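Local coordinates for protein cytidylyltransferase (Leptospira borgpetersenii serovar Hardjo-bovis, PDB 6OEW) that probably transfers a cytidylyl group as a nucleotidyltransferase and binds magnesium, at residues 118-123 against 146-151; 140-145 against 222-227; 174-177 against 182-185. All blocks are in the same frame, centred on the assembly; numbering follows the deposited sequence.

Interaction 1: residues 118-123 against 146-151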
# COMPACT_ATOMS: atom_id res chain seq x y z
N ASP A 118 6.67 -9.61 1.38
CA ASP A 118 7.63 -10.32 2.23
C ASP A 118 8.98 -10.45 1.54
O ASP A 118 10.03 -10.36 2.19
CB ASP A 118 7.10 -11.71 2.60
CG ASP A 118 5.94 -11.64 3.58
OD1 ASP A 118 5.64 -10.53 4.09
OD2 ASP A 118 5.33 -12.69 3.86
N LEU A 119 8.98 -10.70 0.22
CA LEU A 119 10.24 -10.80 -0.52
C LEU A 119 11.00 -9.49 -0.46
O LEU A 119 12.23 -9.46 -0.35
CB LEU A 119 9.98 -11.19 -1.97
CG LEU A 119 9.60 -12.64 -2.27
CD1 LEU A 119 9.14 -12.80 -3.73
CD2 LEU A 119 10.80 -13.55 -1.98
N MET A 120 10.27 -8.37 -0.59
CA MET A 120 10.91 -7.07 -0.56
C MET A 120 11.48 -6.78 0.81
O MET A 120 12.59 -6.25 0.93
CB MET A 120 9.93 -5.97 -1.00
CG MET A 120 9.66 -5.99 -2.50
SD MET A 120 8.44 -4.73 -3.01
CE MET A 120 9.33 -3.22 -2.65
N VAL A 121 10.74 -7.13 1.87
CA VAL A 121 11.27 -6.91 3.21
C VAL A 121 12.51 -7.77 3.42
O VAL A 121 13.50 -7.31 3.99
CB VAL A 121 10.20 -7.20 4.29
CG1 VAL A 121 10.86 -7.10 5.66
CG2 VAL A 121 9.00 -6.21 4.21
N ASP A 122 12.46 -9.04 2.97
CA ASP A 122 13.62 -9.92 3.12
C ASP A 122 14.85 -9.33 2.43
O ASP A 122 15.95 -9.34 3.00
CB ASP A 122 13.30 -11.31 2.54
CG ASP A 122 12.52 -12.19 3.51
OD1 ASP A 122 12.31 -11.76 4.67
OD2 ASP A 122 12.12 -13.30 3.10
N LEU A 123 14.67 -8.80 1.22
CA LEU A 123 15.79 -8.16 0.53
C LEU A 123 16.32 -6.97 1.33
O LEU A 123 17.55 -6.79 1.45
CB LEU A 123 15.34 -7.72 -0.87
CG LEU A 123 16.41 -7.16 -1.83
CD1 LEU A 123 17.42 -8.24 -2.25
CD2 LEU A 123 15.77 -6.55 -3.07
N MET A 146 -0.07 -2.61 -6.75
CA MET A 146 0.85 -3.45 -5.99
C MET A 146 1.91 -2.62 -5.27
O MET A 146 2.92 -3.19 -4.85
CB MET A 146 1.57 -4.47 -6.89
CG MET A 146 0.77 -5.66 -7.34
SD MET A 146 -0.09 -6.55 -6.03
CE MET A 146 -1.76 -6.10 -6.50
N ASP A 147 1.70 -1.31 -5.12
CA ASP A 147 2.77 -0.40 -4.71
C ASP A 147 3.23 -0.70 -3.29
O ASP A 147 2.42 -0.78 -2.36
CB ASP A 147 2.32 1.06 -4.78
CG ASP A 147 1.83 1.49 -6.16
OD1 ASP A 147 1.66 0.66 -7.07
OD2 ASP A 147 1.60 2.70 -6.30
N ILE A 148 4.55 -0.83 -3.13
CA ILE A 148 5.16 -1.10 -1.84
C ILE A 148 6.40 -0.22 -1.74
O ILE A 148 7.21 -0.20 -2.67
CB ILE A 148 5.54 -2.59 -1.69
CG1 ILE A 148 4.28 -3.47 -1.77
CG2 ILE A 148 6.31 -2.80 -0.39
CD1 ILE A 148 4.57 -5.01 -2.08
N GLU A 149 6.52 0.50 -0.64
CA GLU A 149 7.71 1.26 -0.31
C GLU A 149 8.15 0.84 1.07
O GLU A 149 7.31 0.63 1.95
CB GLU A 149 7.44 2.79 -0.37
CG GLU A 149 7.00 3.22 -1.74
CD GLU A 149 6.16 4.50 -1.73
OE1 GLU A 149 5.28 4.63 -0.85
OE2 GLU A 149 6.40 5.34 -2.62
N ILE A 150 9.45 0.67 1.25
CA ILE A 150 10.04 0.27 2.52
C ILE A 150 11.16 1.23 2.85
O ILE A 150 12.06 1.44 2.03
CB ILE A 150 10.57 -1.18 2.47
CG1 ILE A 150 9.46 -2.11 1.94
CG2 ILE A 150 11.02 -1.59 3.84
CD1 ILE A 150 9.93 -3.58 1.73
N PHE A 151 11.13 1.79 4.06
CA PHE A 151 12.23 2.66 4.45
C PHE A 151 12.42 2.64 5.95
O PHE A 151 11.52 2.24 6.71
CB PHE A 151 12.01 4.09 3.94
CG PHE A 151 10.60 4.59 4.13
CD1 PHE A 151 10.21 5.15 5.33
CD2 PHE A 151 9.68 4.49 3.10
CE1 PHE A 151 8.90 5.62 5.51
CE2 PHE A 151 8.38 4.94 3.27
CZ PHE A 151 7.98 5.51 4.46
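M120 overlaps I148 with its thioether end and I150 with its base. Its CB lies 3.6 Å from I150 CD1, the closest approach of these two side chains. The chain then runs out straight to the sulfur and turns about the CG-SD bond, chi3 66°. That bend lays the terminal methyl beside I148. M120 CE is 3.8 Å from I148 CG2 and 3.7 Å from the carbonyl O of the same isoleucine. M120 SD rests 3.8 Å from I148 CB. The two side chains cross obliquely. The methyl lies on CG2, while the sulfur spans CB, CG2 and the CD1 end of I148.

I150 reaches the helix with its end methyl. Its CG1 is anti to the carbonyl carbon (chi1 -52°), and the extended second torsion carries CD1 up to the helix backbone. There CD1 sits 3.6 Å from V121 N and 3.7 Å from V121 CG2. V121 and I150 meet at about a right angle. V121 meets it mainly with CG2.

All four touching residues are buried, and the side chains that meet are all apolar. I148 and I150 both point toward the helix, with E149 between them pointing away, as the extended backbone dictates. E149 forms a salt bridge with R104 instead.

Helix 114-126 thus packs on one face of the mixed sheet, over strand 149-152. This strand runs antiparallel between strands 101-106 and 133-135. V103 and L105 of the first and L134 of the second continue the same apolar layer.

Interaction 2: residues 140-145 against 222-227; sequences RTFARG and FSYVDL
The first turn of helix 224-233 meets the loop between strands 133-135 and 149-152 through one tyrosine. Y224 OH accepts a hydrogen bond from A143 N at 3.0 Å, with an N-H...O angle of 164°. The ring gets there because its CG is anti to the backbone N (chi1 171°), which sends the side chain off the helix toward the loop.

F142 packs beside it. The two rings form an offset edge-to-face pair, with centroids 5.6 Å apart and planes at 62°. The edge of F142 is turned to the face of Y224, and F142 CD1 lies 3.7 Å from Y224 CE2. A143 adds its methyl, with CB 4.0 Å from Y224 CE1. The phenol is therefore touched by both loop residues. D194 makes a further, weak hydrogen bond to its hydroxyl, and I116 of helix 114-126 packs on both aromatic rings.

S223 is the N-cap of the helix. D226 N donates to S223 OG at 3.2 Å, and S223 N donates in return to D226 OD1 at 3.1 Å. The two reciprocal bonds make a capping box, the motif typical of a helix N-terminus, here placed directly before the tyrosine that bonds to A143 N.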
# COMPACT_ATOMS: atom_id res chain seq x y z
N ARG A 140 7.98 1.49 -12.79
CA ARG A 140 6.81 0.63 -12.62
C ARG A 140 6.83 -0.54 -13.58
O ARG A 140 6.74 -0.35 -14.80
CB ARG A 140 5.52 1.44 -12.81
CG ARG A 140 5.30 2.42 -11.67
CD ARG A 140 4.02 3.28 -11.87
NE ARG A 140 3.74 4.01 -10.63
CZ ARG A 140 3.08 3.49 -9.60
NH1 ARG A 140 2.61 2.24 -9.67
NH2 ARG A 140 2.87 4.20 -8.50
N THR A 141 6.92 -1.76 -13.04
CA THR A 141 6.72 -2.97 -13.83
C THR A 141 5.67 -3.90 -13.24
O THR A 141 5.33 -4.89 -13.90
CB THR A 141 8.04 -3.76 -14.01
OG1 THR A 141 8.68 -3.97 -12.74
CG2 THR A 141 8.99 -3.03 -14.95
N PHE A 142 5.14 -3.63 -12.05
CA PHE A 142 3.93 -4.28 -11.57
C PHE A 142 2.71 -3.47 -12.00
O PHE A 142 2.81 -2.29 -12.34
CB PHE A 142 3.92 -4.43 -10.04
CG PHE A 142 5.05 -5.27 -9.51
CD1 PHE A 142 4.88 -6.64 -9.33
CD2 PHE A 142 6.26 -4.69 -9.18
CE1 PHE A 142 5.92 -7.43 -8.85
CE2 PHE A 142 7.32 -5.50 -8.70
CZ PHE A 142 7.13 -6.85 -8.53
N ALA A 143 1.56 -4.13 -12.02
CA ALA A 143 0.30 -3.41 -12.19
C ALA A 143 0.17 -2.33 -11.12
O ALA A 143 0.66 -2.48 -10.00
CB ALA A 143 -0.88 -4.36 -12.11
N ARG A 144 -0.48 -1.22 -11.46
CA ARG A 144 -0.81 -0.24 -10.44
C ARG A 144 -1.68 -0.89 -9.38
O ARG A 144 -2.57 -1.69 -9.70
CB ARG A 144 -1.53 0.95 -11.05
CG ARG A 144 -0.57 1.97 -11.61
CD ARG A 144 -1.24 3.21 -12.18
NE ARG A 144 -0.24 3.97 -12.91
CZ ARG A 144 0.54 4.90 -12.36
NH1 ARG A 144 1.45 5.52 -13.10
NH2 ARG A 144 0.39 5.22 -11.08
N GLY A 145 -1.42 -0.58 -8.12
CA GLY A 145 -2.10 -1.26 -7.03
C GLY A 145 -1.28 -2.31 -6.30
O GLY A 145 -1.79 -2.88 -5.33
N PHE A 222 -5.15 -15.68 -3.33
CA PHE A 222 -4.55 -15.79 -4.65
C PHE A 222 -3.36 -14.84 -4.79
O PHE A 222 -3.32 -13.77 -4.18
CB PHE A 222 -5.58 -15.49 -5.73
CG PHE A 222 -6.24 -14.14 -5.59
CD1 PHE A 222 -5.68 -13.02 -6.18
CD2 PHE A 222 -7.44 -13.99 -4.90
CE1 PHE A 222 -6.28 -11.77 -6.06
CE2 PHE A 222 -8.05 -12.76 -4.79
CZ PHE A 222 -7.47 -11.64 -5.38
N SER A 223 -2.38 -15.25 -5.60
CA SER A 223 -1.18 -14.44 -5.75
C SER A 223 -1.35 -13.40 -6.86
O SER A 223 -2.29 -13.45 -7.66
CB SER A 223 0.04 -15.32 -6.03
OG SER A 223 -0.01 -15.76 -7.37
N TYR A 224 -0.41 -12.45 -6.90
CA TYR A 224 -0.35 -11.47 -7.98
C TYR A 224 -0.26 -12.15 -9.35
O TYR A 224 -1.02 -11.82 -10.26
CB TYR A 224 0.83 -10.52 -7.79
CG TYR A 224 1.09 -9.60 -8.97
CD1 TYR A 224 0.22 -8.54 -9.26
CD2 TYR A 224 2.19 -9.81 -9.81
CE1 TYR A 224 0.45 -7.71 -10.33
CE2 TYR A 224 2.42 -8.97 -10.89
CZ TYR A 224 1.54 -7.93 -11.14
OH TYR A 224 1.76 -7.09 -12.20
N VAL A 225 0.66 -13.10 -9.50
CA VAL A 225 0.81 -13.74 -10.81
C VAL A 225 -0.46 -14.49 -11.21
O VAL A 225 -0.87 -14.46 -12.38
CB VAL A 225 2.07 -14.63 -10.84
CG1 VAL A 225 2.11 -15.56 -9.64
CG2 VAL A 225 2.14 -15.41 -12.15
N ASP A 226 -1.12 -15.16 -10.26
CA ASP A 226 -2.41 -15.80 -10.58
C ASP A 226 -3.38 -14.78 -11.17
O ASP A 226 -4.11 -15.08 -12.12
CB ASP A 226 -3.06 -16.42 -9.34
CG ASP A 226 -2.21 -17.47 -8.69
OD1 ASP A 226 -2.36 -17.67 -7.46
OD2 ASP A 226 -1.39 -18.09 -9.39
N LEU A 227 -3.39 -13.58 -10.59
CA LEU A 227 -4.31 -12.52 -10.98
C LEU A 227 -4.03 -12.02 -12.39
O LEU A 227 -4.96 -11.83 -13.19
CB LEU A 227 -4.19 -11.37 -9.97
CG LEU A 227 -5.01 -10.10 -10.19
CD1 LEU A 227 -6.50 -10.41 -10.15
CD2 LEU A 227 -4.66 -9.03 -9.15

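Interaction 3: residues 174-177 against 182-185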
# COMPACT_ATOMS: atom_id res chain seq x y z
N PRO A 174 8.27 12.00 -2.36
CA PRO A 174 8.72 12.73 -3.56
C PRO A 174 10.15 13.23 -3.51
O PRO A 174 10.85 13.19 -4.53
CB PRO A 174 7.74 13.92 -3.64
CG PRO A 174 6.54 13.40 -3.06
CD PRO A 174 6.97 12.57 -1.92
N TYR A 175 10.61 13.71 -2.35
CA TYR A 175 11.99 14.19 -2.28
C TYR A 175 12.97 13.05 -2.54
O TYR A 175 14.03 13.27 -3.15
CB TYR A 175 12.27 14.85 -0.94
CG TYR A 175 13.65 15.47 -0.85
CD1 TYR A 175 13.86 16.80 -1.16
CD2 TYR A 175 14.76 14.70 -0.47
CE1 TYR A 175 15.13 17.37 -1.09
CE2 TYR A 175 16.03 15.26 -0.40
CZ TYR A 175 16.20 16.58 -0.71
OH TYR A 175 17.45 17.13 -0.63
N VAL A 176 12.66 11.83 -2.08
CA VAL A 176 13.55 10.69 -2.34
C VAL A 176 13.59 10.39 -3.83
O VAL A 176 14.66 10.28 -4.44
CB VAL A 176 13.12 9.45 -1.54
CG1 VAL A 176 13.93 8.21 -2.00
CG2 VAL A 176 13.32 9.67 -0.05
N GLU A 177 12.41 10.32 -4.45
CA GLU A 177 12.32 9.95 -5.86
C GLU A 177 13.03 10.94 -6.78
O GLU A 177 13.57 10.54 -7.81
CB GLU A 177 10.84 9.82 -6.25
CG GLU A 177 10.14 8.72 -5.47
CD GLU A 177 8.85 8.27 -6.12
OE1 GLU A 177 8.16 9.15 -6.67
OE2 GLU A 177 8.54 7.06 -6.08
N LYS A 182 20.99 10.91 -3.48
CA LYS A 182 21.24 11.35 -2.11
C LYS A 182 20.93 10.27 -1.07
O LYS A 182 21.24 10.47 0.11
CB LYS A 182 20.41 12.60 -1.81
CG LYS A 182 20.80 13.81 -2.67
CD LYS A 182 20.04 15.08 -2.26
CE LYS A 182 20.49 16.28 -3.09
NZ LYS A 182 21.91 16.62 -2.81
N PHE A 183 20.36 9.14 -1.46
CA PHE A 183 19.93 8.12 -0.51
C PHE A 183 20.41 6.75 -0.95
O PHE A 183 20.79 6.53 -2.11
CB PHE A 183 18.41 8.10 -0.38
CG PHE A 183 17.82 9.40 0.04
CD1 PHE A 183 17.70 9.72 1.38
CD2 PHE A 183 17.37 10.32 -0.91
CE1 PHE A 183 17.15 10.93 1.77
CE2 PHE A 183 16.82 11.53 -0.52
CZ PHE A 183 16.72 11.84 0.81
N LYS A 184 20.40 5.81 -0.01
CA LYS A 184 20.71 4.41 -0.32
C LYS A 184 19.42 3.81 -0.89
O LYS A 184 18.68 3.07 -0.23
CB LYS A 184 21.27 3.69 0.90
CG LYS A 184 22.52 4.40 1.44
CD LYS A 184 23.16 3.68 2.60
CE LYS A 184 24.50 4.31 2.97
NZ LYS A 184 25.16 3.54 4.05
N PHE A 185 19.19 4.12 -2.16
CA PHE A 185 17.93 3.93 -2.88
C PHE A 185 18.03 2.70 -3.78
O PHE A 185 19.03 2.54 -4.49
CB PHE A 185 17.65 5.18 -3.73
CG PHE A 185 16.39 5.11 -4.57
CD1 PHE A 185 15.16 5.44 -4.03
CD2 PHE A 185 16.46 4.76 -5.92
CE1 PHE A 185 14.00 5.39 -4.80
CE2 PHE A 185 15.31 4.71 -6.70
CZ PHE A 185 14.07 5.03 -6.14
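K182 opens the contact by laying its aliphatic chain across the end of Y175. Its CD is 3.7 Å from Y175 OH, and the two side chains cross at about a right angle. The lysine is exposed, so this is the outer margin of the contact.

F183 comes next and fits against both Y175 and V176. Its CB points toward the helix. The rim atom F183 CZ lies 3.7 Å from Y175 CD2, and the two rings meet at their edges. V176 covers one face of F183. The methyl CG2 of V176 stands 4.1 Å from the F183 ring centroid and 14° off the ring normal, a CH-pi contact.

K184 is the centre of an inverse gamma turn. The turn is closed by a weak bond from F185 N to F183 O. L155 touches F183 and L159 touches V176, both from helix 153-162.

F185 returns to the helix on V176. Its CD1 is 3.6 Å from V176 CG1, so the two methyls of one valine serve two phenylalanines. The motif here is the inverse gamma turn at K184. Short helix 174-178 packs on the chain around that turn, where it enters edge strand 185-187.

Overall arrangement
Interactions 1 and 2 are buried, while interaction 3 lies at the surface. Interaction 1 is the most central: helix against sheet, with aliphatic and thioether side chains. Interaction 2 joins a loop to a helix start and adds a polar bond and an aromatic pair. Interaction 3 is local, between segments close in sequence, and uses aromatic rings, a valine and a lysine chain. Interactions 1 and 2 touch directly. D147 forms a salt bridge with R140, and M146 packs on Y224, so the chain 140-151 serves both. Interaction 3 touches neither, but strand 133-135 borders both it and interaction 1. Helix 114-126 likewise contributes to interactions 1 and 2.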